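Local coordinates for hypothetical protein Ta0583 (PDB 2FSJ) that polymerizes, in the presence of nucleoside triphosphate and optimally with ATP, into bundled helical filaments as an archaeal homolog of actin, at residues R200-L205 and L222-G227; T298-V303 and P319-K324; I43-R48 and F75-Y80. All blocks are in the same frame, centred on the assembly; numbering follows the deposited sequence.

In the fold
Along the chain, interaction 3 closes first, interaction 1 follows and interaction 2 comes last. Interaction 3 belongs to the mixed seven-stranded sheet, where strand 42-52 meets the outermost strand 74-77. Interactions 1 and 2, with centres about 18 Å apart, share the four-stranded sheet ordered 213-222, 202-208, 191-197, 297-303: one lies where the outermost strand 213-222 ends, the other alongside strand 297-303 at the other margin. Interaction 3 sits on the opposite side of the chain's centre from both, its centre about 22 Å from that of interaction 1 and 31 Å from that of interaction 2. This division fits the two-domain actin fold, which holds nucleotide between its halves.

Interaction 1 of 3, residues R200-L205 and L222-G227; sequences RTTDVL and LQIGVG
T202 and L222 form an antiparallel hydrogen-bonded pair in which each backbone N-H reaches the other's carbonyl. T202 N donates to L222 O over 2.9 Å; the bond lies in the carbonyl plane and is nearly straight, 170° at the hydrogen. The return bond, L222 N to T202 O at 2.8 Å, is just as straight but tilts moderately out of its carbonyl plane. The side chain of T202 adds a third bond, OG1 to I224 O at 2.8 Å, with the donor again tilted from the plane. A chi1 of -62° sets this hydroxyl beside its own backbone N, within reach of the carbonyl beyond the turn.

L222 O serves more than T202: CA of T201 makes a C-H...O contact with it at 3.3 Å, and I224 N gives it a weak bond, closing the inverse gamma turn centred on Q223. From the centre of that turn the Q223 side chain lies beside that of T201, both pointing the same way, with T201 CG2 touching Q223 OE1 at 3.8 Å. The Q223 chain bends at chi2 (-63°), and one water donates both to its OE1 and to R200 O. G225 has no CB, and the place for one lies a tight 3.2 Å from R200 N.

Farther out, T202 packs on I195, V197 and I282, while D228 OD2 accepts from G225 N. R200 rests on Y30, an ATP-binding residue. The bonds at T202 N and O, L222 N and O, I224 O and G225 N are consistent with a well-defined turn into helix 226-241 beside the nucleotide site.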
loop_
_atom_site.group_PDB
_atom_site.type_symbol
_atom_site.label_atom_id
_atom_site.label_comp_id
_atom_site.label_asym_id
_atom_site.label_seq_id
_atom_site.Cartn_x
_atom_site.Cartn_y
_atom_site.Cartn_z
ATOM N N ARG A 200 1.123 -6.305 -7.305
ATOM C CA ARG A 200 2.194 -7.199 -7.740
ATOM C C ARG A 200 2.569 -8.326 -6.782
ATOM O O ARG A 200 3.099 -9.363 -7.201
ATOM C CB ARG A 200 3.424 -6.330 -8.044
ATOM C CG ARG A 200 3.359 -5.736 -9.450
ATOM C CD ARG A 200 4.454 -4.751 -9.725
ATOM N NE ARG A 200 5.712 -5.341 -10.178
ATOM C CZ ARG A 200 5.966 -5.734 -11.425
ATOM N NH1 ARG A 200 5.037 -5.658 -12.376
ATOM N NH2 ARG A 200 7.158 -6.223 -11.720
ATOM N N THR A 201 2.339 -8.117 -5.485
ATOM C CA THR A 201 2.665 -9.133 -4.489
ATOM C C THR A 201 1.528 -9.315 -3.513
ATOM O O THR A 201 0.674 -8.419 -3.336
ATOM C CB THR A 201 3.927 -8.721 -3.664
ATOM O OG1 THR A 201 3.630 -7.540 -2.904
ATOM C CG2 THR A 201 5.041 -8.323 -4.535
ATOM N N THR A 202 1.553 -10.472 -2.863
ATOM C CA THR A 202 0.714 -10.760 -1.723
ATOM C C THR A 202 1.585 -11.050 -0.470
ATOM O O THR A 202 2.325 -12.027 -0.398
ATOM C CB THR A 202 -0.255 -11.933 -2.050
ATOM O OG1 THR A 202 -1.128 -11.550 -3.133
ATOM C CG2 THR A 202 -1.207 -12.221 -0.817
ATOM N N ASP A 203 1.473 -10.165 0.514
ATOM C CA ASP A 203 2.313 -10.179 1.718
ATOM C C ASP A 203 1.480 -10.873 2.787
ATOM O O ASP A 203 0.360 -10.413 3.143
ATOM C CB ASP A 203 2.610 -8.742 2.096
ATOM C CG ASP A 203 3.700 -8.615 3.117
ATOM O OD1 ASP A 203 4.888 -8.613 2.682
ATOM O OD2 ASP A 203 3.460 -8.541 4.360
ATOM N N VAL A 204 2.027 -11.951 3.323
ATOM C CA VAL A 204 1.356 -12.733 4.353
ATOM C C VAL A 204 2.174 -12.602 5.619
ATOM O O VAL A 204 3.344 -13.024 5.670
ATOM C CB VAL A 204 1.212 -14.178 3.950
ATOM C CG1 VAL A 204 0.540 -15.026 5.082
ATOM C CG2 VAL A 204 0.469 -14.275 2.575
ATOM N N LEU A 205 1.564 -12.005 6.626
ATOM C CA LEU A 205 2.201 -11.846 7.917
ATOM C C LEU A 205 1.421 -12.632 8.974
ATOM O O LEU A 205 0.219 -12.370 9.217
ATOM C CB LEU A 205 2.299 -10.369 8.279
ATOM C CG LEU A 205 3.007 -10.321 9.632
ATOM C CD1 LEU A 205 4.445 -9.879 9.586
ATOM C CD2 LEU A 205 2.191 -9.751 10.739
ATOM N N LEU A 222 4.291 -13.600 -1.583
ATOM C CA LEU A 222 3.994 -14.356 -2.786
ATOM C C LEU A 222 4.071 -13.397 -3.969
ATOM O O LEU A 222 3.554 -12.295 -3.920
ATOM C CB LEU A 222 2.599 -14.965 -2.696
ATOM C CG LEU A 222 2.315 -15.927 -1.544
ATOM C CD1 LEU A 222 0.825 -16.299 -1.518
ATOM C CD2 LEU A 222 3.217 -17.156 -1.635
ATOM N N GLN A 223 4.722 -13.792 -5.045
ATOM C CA GLN A 223 4.875 -12.891 -6.180
ATOM C C GLN A 223 3.669 -12.992 -7.137
ATOM O O GLN A 223 3.803 -13.381 -8.322
ATOM C CB GLN A 223 6.231 -13.124 -6.877
ATOM C CG GLN A 223 7.471 -12.968 -5.890
ATOM C CD GLN A 223 7.629 -11.566 -5.315
ATOM O OE1 GLN A 223 7.636 -10.593 -6.065
ATOM N NE2 GLN A 223 7.754 -11.458 -3.952
ATOM N N ILE A 224 2.495 -12.641 -6.607
ATOM C CA ILE A 224 1.226 -12.692 -7.352
ATOM C C ILE A 224 0.318 -11.682 -6.701
ATOM O O ILE A 224 0.390 -11.482 -5.466
ATOM C CB ILE A 224 0.620 -14.141 -7.374
ATOM C CG1 ILE A 224 -0.434 -14.265 -8.490
ATOM C CG2 ILE A 224 0.014 -14.539 -6.035
ATOM C CD1 ILE A 224 -1.072 -15.697 -8.661
ATOM N N GLY A 225 -0.496 -11.011 -7.510
ATOM C CA GLY A 225 -1.454 -10.041 -7.013
ATOM C C GLY A 225 -2.490 -9.668 -8.082
ATOM O O GLY A 225 -2.572 -10.317 -9.122
ATOM N N VAL A 226 -3.209 -8.580 -7.861
ATOM C CA VAL A 226 -4.282 -8.166 -8.744
ATOM C C VAL A 226 -3.768 -7.899 -10.168
ATOM O O VAL A 226 -4.509 -8.041 -11.073
ATOM C CB VAL A 226 -5.018 -6.916 -8.228
ATOM C CG1 VAL A 226 -6.190 -6.556 -9.186
ATOM C CG2 VAL A 226 -5.544 -7.137 -6.803
ATOM N N GLY A 227 -2.514 -7.483 -10.331
ATOM C CA GLY A 227 -1.943 -7.238 -11.649
ATOM C C GLY A 227 -1.884 -8.450 -12.530
ATOM O O GLY A 227 -1.952 -8.350 -13.752
HETATM O O HOH W 1 5.663 -9.389 -8.124
#

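Interaction 2 of 3, residues T298-V303 and P319-K324; sequences TSLIPV and PGTLVK
L300 holds the segment 319-324 through two backbone hydrogen bonds, one from each of its peptide groups. L300 N donates to T321 O at 2.9 Å, approaching from well above the carbonyl plane, 48° out of it, and so not on a lone pair. V323 N donates to L300 O, also at 2.9 Å, almost in line with that carbonyl. Both are nearly straight at the hydrogen. L322 lies between the two bonded residues, its CA 4.8 Å from L300 CA; the nearest-CA pairs S299-T321 and I301-V323 advance together, so the two chains run in the same direction through a single bridge. A C-H...O contact from S299 CA to T321 O, 3.3 Å long, adds a second approach to the same oxygen.

The remaining contacts are mostly side-chain packing. T321 lays its OG1 against the branch of L300, 3.4 Å from L300 CG, while its CB and CG2 meet T298 O. That hydroxyl, placed between backbone N and carbonyl carbon by a chi1 of 64°, bonds elsewhere, to A318 O. V323 runs alongside I301, the two pointing the same way; its CG2 reaches S299 CB at 3.7 Å, and its side chain also touches I184. L322 starts away from the strand, but its CD1 returns to cross the P302 ring, coming unusually close to P302 CG at 3.5 Å.

Beyond the pair, strand 297-303 is bonded to strand 191-197 through T298, S299, I301 and V303, and L300 packs on V193 and I195 there. The end of strand 297-303 leads to S307 of the ATP site. The segment 319-324, between helices 307-310 and 333-343, lies along this outermost strand of the sheet, on the side away from 191-197.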
loop_
_atom_site.group_PDB
_atom_site.type_symbol
_atom_site.label_atom_id
_atom_site.label_comp_id
_atom_site.label_asym_id
_atom_site.label_seq_id
_atom_site.Cartn_x
_atom_site.Cartn_y
_atom_site.Cartn_z
ATOM N N THR A 298 -6.644 -18.304 14.636
ATOM C CA THR A 298 -7.949 -17.833 15.143
ATOM C C THR A 298 -8.501 -16.599 14.441
ATOM O O THR A 298 -9.641 -16.286 14.611
ATOM C CB THR A 298 -7.853 -17.530 16.642
ATOM O OG1 THR A 298 -6.782 -16.600 16.880
ATOM C CG2 THR A 298 -7.431 -18.778 17.430
ATOM N N SER A 299 -7.687 -15.867 13.687
ATOM C CA SER A 299 -8.166 -14.730 12.927
ATOM C C SER A 299 -7.452 -14.657 11.594
ATOM O O SER A 299 -6.224 -14.734 11.564
ATOM C CB SER A 299 -7.945 -13.398 13.664
ATOM O OG SER A 299 -8.221 -13.462 15.032
ATOM N N LEU A 300 -8.235 -14.558 10.518
ATOM C CA LEU A 300 -7.751 -14.355 9.139
ATOM C C LEU A 300 -8.149 -12.943 8.737
ATOM O O LEU A 300 -9.337 -12.606 8.807
ATOM C CB LEU A 300 -8.415 -15.327 8.159
ATOM C CG LEU A 300 -7.905 -16.757 7.997
ATOM C CD1 LEU A 300 -8.889 -17.584 7.140
ATOM C CD2 LEU A 300 -6.497 -16.845 7.423
ATOM N N ILE A 301 -7.182 -12.129 8.298
ATOM C CA ILE A 301 -7.391 -10.707 8.133
ATOM C C ILE A 301 -6.978 -10.251 6.727
ATOM O O ILE A 301 -5.812 -9.959 6.459
ATOM C CB ILE A 301 -6.645 -9.924 9.238
ATOM C CG1 ILE A 301 -7.033 -10.436 10.635
ATOM C CG2 ILE A 301 -6.907 -8.431 9.110
ATOM C CD1 ILE A 301 -6.044 -10.089 11.738
ATOM N N PRO A 302 -7.921 -10.251 5.808
ATOM C CA PRO A 302 -7.609 -9.790 4.453
ATOM C C PRO A 302 -7.569 -8.276 4.386
ATOM O O PRO A 302 -8.518 -7.604 4.819
ATOM C CB PRO A 302 -8.737 -10.361 3.622
ATOM C CG PRO A 302 -9.412 -11.403 4.577
ATOM C CD PRO A 302 -9.277 -10.812 5.905
ATOM N N VAL A 303 -6.467 -7.754 3.856
ATOM C CA VAL A 303 -6.252 -6.327 3.703
ATOM C C VAL A 303 -5.712 -6.061 2.298
ATOM O O VAL A 303 -5.598 -6.967 1.493
ATOM C CB VAL A 303 -5.310 -5.727 4.769
ATOM C CG1 VAL A 303 -5.899 -5.825 6.221
ATOM C CG2 VAL A 303 -3.908 -6.295 4.700
ATOM N N PRO A 319 -12.213 -21.774 8.401
ATOM C CA PRO A 319 -13.616 -21.386 8.538
ATOM C C PRO A 319 -13.971 -20.826 9.919
ATOM O O PRO A 319 -13.533 -21.343 10.934
ATOM C CB PRO A 319 -14.354 -22.704 8.223
ATOM C CG PRO A 319 -13.496 -23.330 7.241
ATOM C CD PRO A 319 -12.093 -23.092 7.751
ATOM N N GLY A 320 -14.716 -19.742 9.943
ATOM C CA GLY A 320 -15.109 -19.129 11.205
ATOM C C GLY A 320 -14.154 -18.079 11.783
ATOM O O GLY A 320 -14.490 -17.470 12.808
ATOM N N THR A 321 -13.009 -17.830 11.132
ATOM C CA THR A 321 -11.998 -16.949 11.693
ATOM C C THR A 321 -11.885 -15.648 10.945
ATOM O O THR A 321 -11.029 -14.824 11.270
ATOM C CB THR A 321 -10.590 -17.613 11.701
ATOM O OG1 THR A 321 -10.142 -17.867 10.363
ATOM C CG2 THR A 321 -10.603 -18.973 12.381
ATOM N N LEU A 322 -12.683 -15.477 9.910
ATOM C CA LEU A 322 -12.522 -14.328 9.039
ATOM C C LEU A 322 -12.903 -13.051 9.786
ATOM O O LEU A 322 -13.976 -12.947 10.404
ATOM C CB LEU A 322 -13.329 -14.492 7.752
ATOM C CG LEU A 322 -13.191 -13.363 6.712
ATOM C CD1 LEU A 322 -11.837 -13.460 6.028
ATOM C CD2 LEU A 322 -14.324 -13.344 5.689
ATOM N N VAL A 323 -11.991 -12.088 9.744
ATOM C CA VAL A 323 -12.195 -10.768 10.301
ATOM C C VAL A 323 -12.355 -9.895 9.054
ATOM O O VAL A 323 -11.462 -9.833 8.244
ATOM C CB VAL A 323 -10.967 -10.335 11.168
ATOM C CG1 VAL A 323 -11.164 -8.947 11.781
ATOM C CG2 VAL A 323 -10.686 -11.339 12.241
ATOM N N LYS A 324 -13.492 -9.252 8.851
ATOM C CA LYS A 324 -13.624 -8.371 7.673
ATOM C C LYS A 324 -13.469 -6.918 8.126
ATOM O O LYS A 324 -14.242 -6.441 8.951
ATOM C CB LYS A 324 -14.983 -8.549 6.977
ATOM C CG LYS A 324 -15.126 -9.855 6.199
ATOM C CD LYS A 324 -16.484 -9.964 5.522
ATOM C CE LYS A 324 -17.381 -11.045 6.165
ATOM N NZ LYS A 324 -18.759 -11.087 5.511
HETATM O O HOH W 2 -10.858 -7.835 5.464
#

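Interaction 3 of 3, residues I43-R48 and F75-Y80; sequences IIFPSR and FIYGKY
F45 and Y77 make an edge-to-face aromatic pair: the edge of the tyrosine ring is directed at the face of the phenylalanine, with ring planes at 61°. The touching atom is Y77 CD1, which stands over the F45 face toward its rim and lies 4.0 Å from F45 CE1. The first torsion of F45, chi1 55°, and likewise that of Y77, brings each CG between its own backbone N and carbonyl carbon.

One backbone hydrogen bond joins the segments, G78 N to R48 O at 2.9 Å. It is somewhat bent, 150° at the hydrogen. Two C-H...O contacts reinforce it: Y77 CA lies 3.2 Å from R48 O, and G78 CA lies 3.4 Å from P46 O. S47 is the centre of an inverse gamma turn, closed by a weak bond from R48 N to P46 O.

These residues lie where strand 42-52 meets the outermost strand 74-77 of the seven-stranded sheet, in the N-terminal half of the actin fold; G78, with a positive phi, is where the chain turns after the strand.

In the packing beside them, P46 CD lies 3.7 Å from K79 N, and R48 CB is near G78 O. The R48 chain is extended and leads away from 75-80 to a salt bridge with D248, not far from ATP-binding Q251, and Y77 OH bonds to E110 of helix 101-111.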
loop_
_atom_site.group_PDB
_atom_site.type_symbol
_atom_site.label_atom_id
_atom_site.label_comp_id
_atom_site.label_asym_id
_atom_site.label_seq_id
_atom_site.Cartn_x
_atom_site.Cartn_y
_atom_site.Cartn_z
ATOM N N ILE A 43 -5.165 10.934 3.843
ATOM C CA ILE A 43 -4.887 11.254 2.448
ATOM C C ILE A 43 -4.487 9.950 1.731
ATOM O O ILE A 43 -3.744 9.118 2.283
ATOM C CB ILE A 43 -3.719 12.274 2.383
ATOM C CG1 ILE A 43 -4.102 13.623 3.026
ATOM C CG2 ILE A 43 -3.224 12.513 0.965
ATOM C CD1 ILE A 43 -3.090 14.056 4.020
ATOM N N ILE A 44 -4.959 9.769 0.521
ATOM C CA ILE A 44 -4.481 8.703 -0.330
ATOM C C ILE A 44 -4.376 9.198 -1.764
ATOM O O ILE A 44 -5.282 9.832 -2.249
ATOM C CB ILE A 44 -5.390 7.432 -0.229
ATOM C CG1 ILE A 44 -4.832 6.300 -1.057
ATOM C CG2 ILE A 44 -6.907 7.746 -0.654
ATOM C CD1 ILE A 44 -5.555 4.961 -0.837
ATOM N N PHE A 45 -3.297 8.853 -2.452
ATOM C CA PHE A 45 -3.170 9.185 -3.851
ATOM C C PHE A 45 -2.303 8.144 -4.522
ATOM O O PHE A 45 -1.488 7.518 -3.864
ATOM C CB PHE A 45 -2.583 10.609 -4.075
ATOM C CG PHE A 45 -1.224 10.854 -3.372
ATOM C CD1 PHE A 45 -0.055 10.474 -3.924
ATOM C CD2 PHE A 45 -1.199 11.528 -2.170
ATOM C CE1 PHE A 45 1.152 10.731 -3.308
ATOM C CE2 PHE A 45 -0.017 11.738 -1.505
ATOM C CZ PHE A 45 1.167 11.336 -2.078
ATOM N N PRO A 46 -2.467 7.948 -5.833
ATOM C CA PRO A 46 -1.663 6.975 -6.564
ATOM C C PRO A 46 -0.154 7.184 -6.443
ATOM O O PRO A 46 0.313 8.335 -6.515
ATOM C CB PRO A 46 -2.148 7.119 -8.042
ATOM C CG PRO A 46 -3.515 7.755 -7.953
ATOM C CD PRO A 46 -3.452 8.618 -6.699
ATOM N N SER A 47 0.590 6.091 -6.257
ATOM C CA SER A 47 2.055 6.114 -6.157
ATOM C C SER A 47 2.704 6.274 -7.532
ATOM O O SER A 47 3.378 5.398 -8.016
ATOM C CB SER A 47 2.604 4.840 -5.473
ATOM O OG SER A 47 2.231 4.844 -4.132
ATOM N N ARG A 48 2.524 7.443 -8.118
ATOM C CA ARG A 48 2.954 7.767 -9.479
ATOM C C ARG A 48 3.466 9.186 -9.511
ATOM O O ARG A 48 2.853 10.056 -8.908
ATOM C CB ARG A 48 1.755 7.755 -10.417
ATOM C CG ARG A 48 0.954 6.527 -10.383
ATOM C CD ARG A 48 -0.173 6.503 -11.442
ATOM N NE ARG A 48 -0.778 5.173 -11.449
ATOM C CZ ARG A 48 -1.645 4.731 -12.354
ATOM N NH1 ARG A 48 -2.045 5.499 -13.366
ATOM N NH2 ARG A 48 -2.123 3.495 -12.228
ATOM N N PHE A 75 8.155 17.937 -10.480
ATOM C CA PHE A 75 7.335 16.803 -10.773
ATOM C C PHE A 75 5.845 17.027 -10.451
ATOM O O PHE A 75 5.467 17.834 -9.594
ATOM C CB PHE A 75 7.866 15.571 -10.027
ATOM C CG PHE A 75 7.782 15.672 -8.522
ATOM C CD1 PHE A 75 6.684 15.177 -7.822
ATOM C CD2 PHE A 75 8.825 16.247 -7.794
ATOM C CE1 PHE A 75 6.637 15.264 -6.427
ATOM C CE2 PHE A 75 8.771 16.337 -6.391
ATOM C CZ PHE A 75 7.671 15.831 -5.723
ATOM N N ILE A 76 5.026 16.228 -11.126
ATOM C CA ILE A 76 3.608 16.106 -10.858
ATOM C C ILE A 76 3.357 14.658 -10.358
ATOM O O ILE A 76 4.014 13.728 -10.768
ATOM C CB ILE A 76 2.850 16.491 -12.152
ATOM C CG1 ILE A 76 3.062 18.000 -12.426
ATOM C CG2 ILE A 76 1.356 16.205 -12.094
ATOM C CD1 ILE A 76 2.670 18.388 -13.859
ATOM N N TYR A 77 2.381 14.491 -9.485
ATOM C CA TYR A 77 2.195 13.219 -8.813
ATOM C C TYR A 77 0.707 12.827 -8.722
ATOM O O TYR A 77 -0.182 13.627 -8.997
ATOM C CB TYR A 77 2.822 13.276 -7.422
ATOM C CG TYR A 77 2.164 14.305 -6.546
ATOM C CD1 TYR A 77 1.093 13.965 -5.693
ATOM C CD2 TYR A 77 2.627 15.613 -6.539
ATOM C CE1 TYR A 77 0.455 14.953 -4.917
ATOM C CE2 TYR A 77 2.027 16.589 -5.776
ATOM C CZ TYR A 77 0.931 16.262 -4.976
ATOM O OH TYR A 77 0.396 17.262 -4.230
ATOM N N GLY A 78 0.467 11.578 -8.322
ATOM C CA GLY A 78 -0.870 11.124 -8.054
ATOM C C GLY A 78 -1.628 10.882 -9.336
ATOM O O GLY A 78 -1.047 10.488 -10.358
ATOM N N LYS A 79 -2.921 11.184 -9.293
ATOM C CA LYS A 79 -3.822 10.919 -10.434
ATOM C C LYS A 79 -3.463 11.778 -11.684
ATOM O O LYS A 79 -3.728 11.382 -12.811
ATOM C CB LYS A 79 -5.282 11.097 -10.017
ATOM C CG LYS A 79 -5.690 12.501 -9.549
ATOM C CD LYS A 79 -7.147 12.548 -9.081
ATOM C CE LYS A 79 -7.574 13.971 -8.732
ATOM N NZ LYS A 79 -9.049 13.998 -8.325
ATOM N N TYR A 80 -2.772 12.896 -11.482
ATOM C CA TYR A 80 -2.317 13.753 -12.610
ATOM C C TYR A 80 -1.062 13.346 -13.333
ATOM O O TYR A 80 -0.804 13.864 -14.427
ATOM C CB TYR A 80 -2.129 15.185 -12.134
ATOM C CG TYR A 80 -3.392 15.713 -11.589
ATOM C CD1 TYR A 80 -4.512 15.816 -12.388
ATOM C CD2 TYR A 80 -3.504 16.040 -10.251
ATOM C CE1 TYR A 80 -5.714 16.271 -11.864
ATOM C CE2 TYR A 80 -4.686 16.498 -9.737
ATOM C CZ TYR A 80 -5.790 16.597 -10.559
ATOM O OH TYR A 80 -6.977 17.049 -10.049
#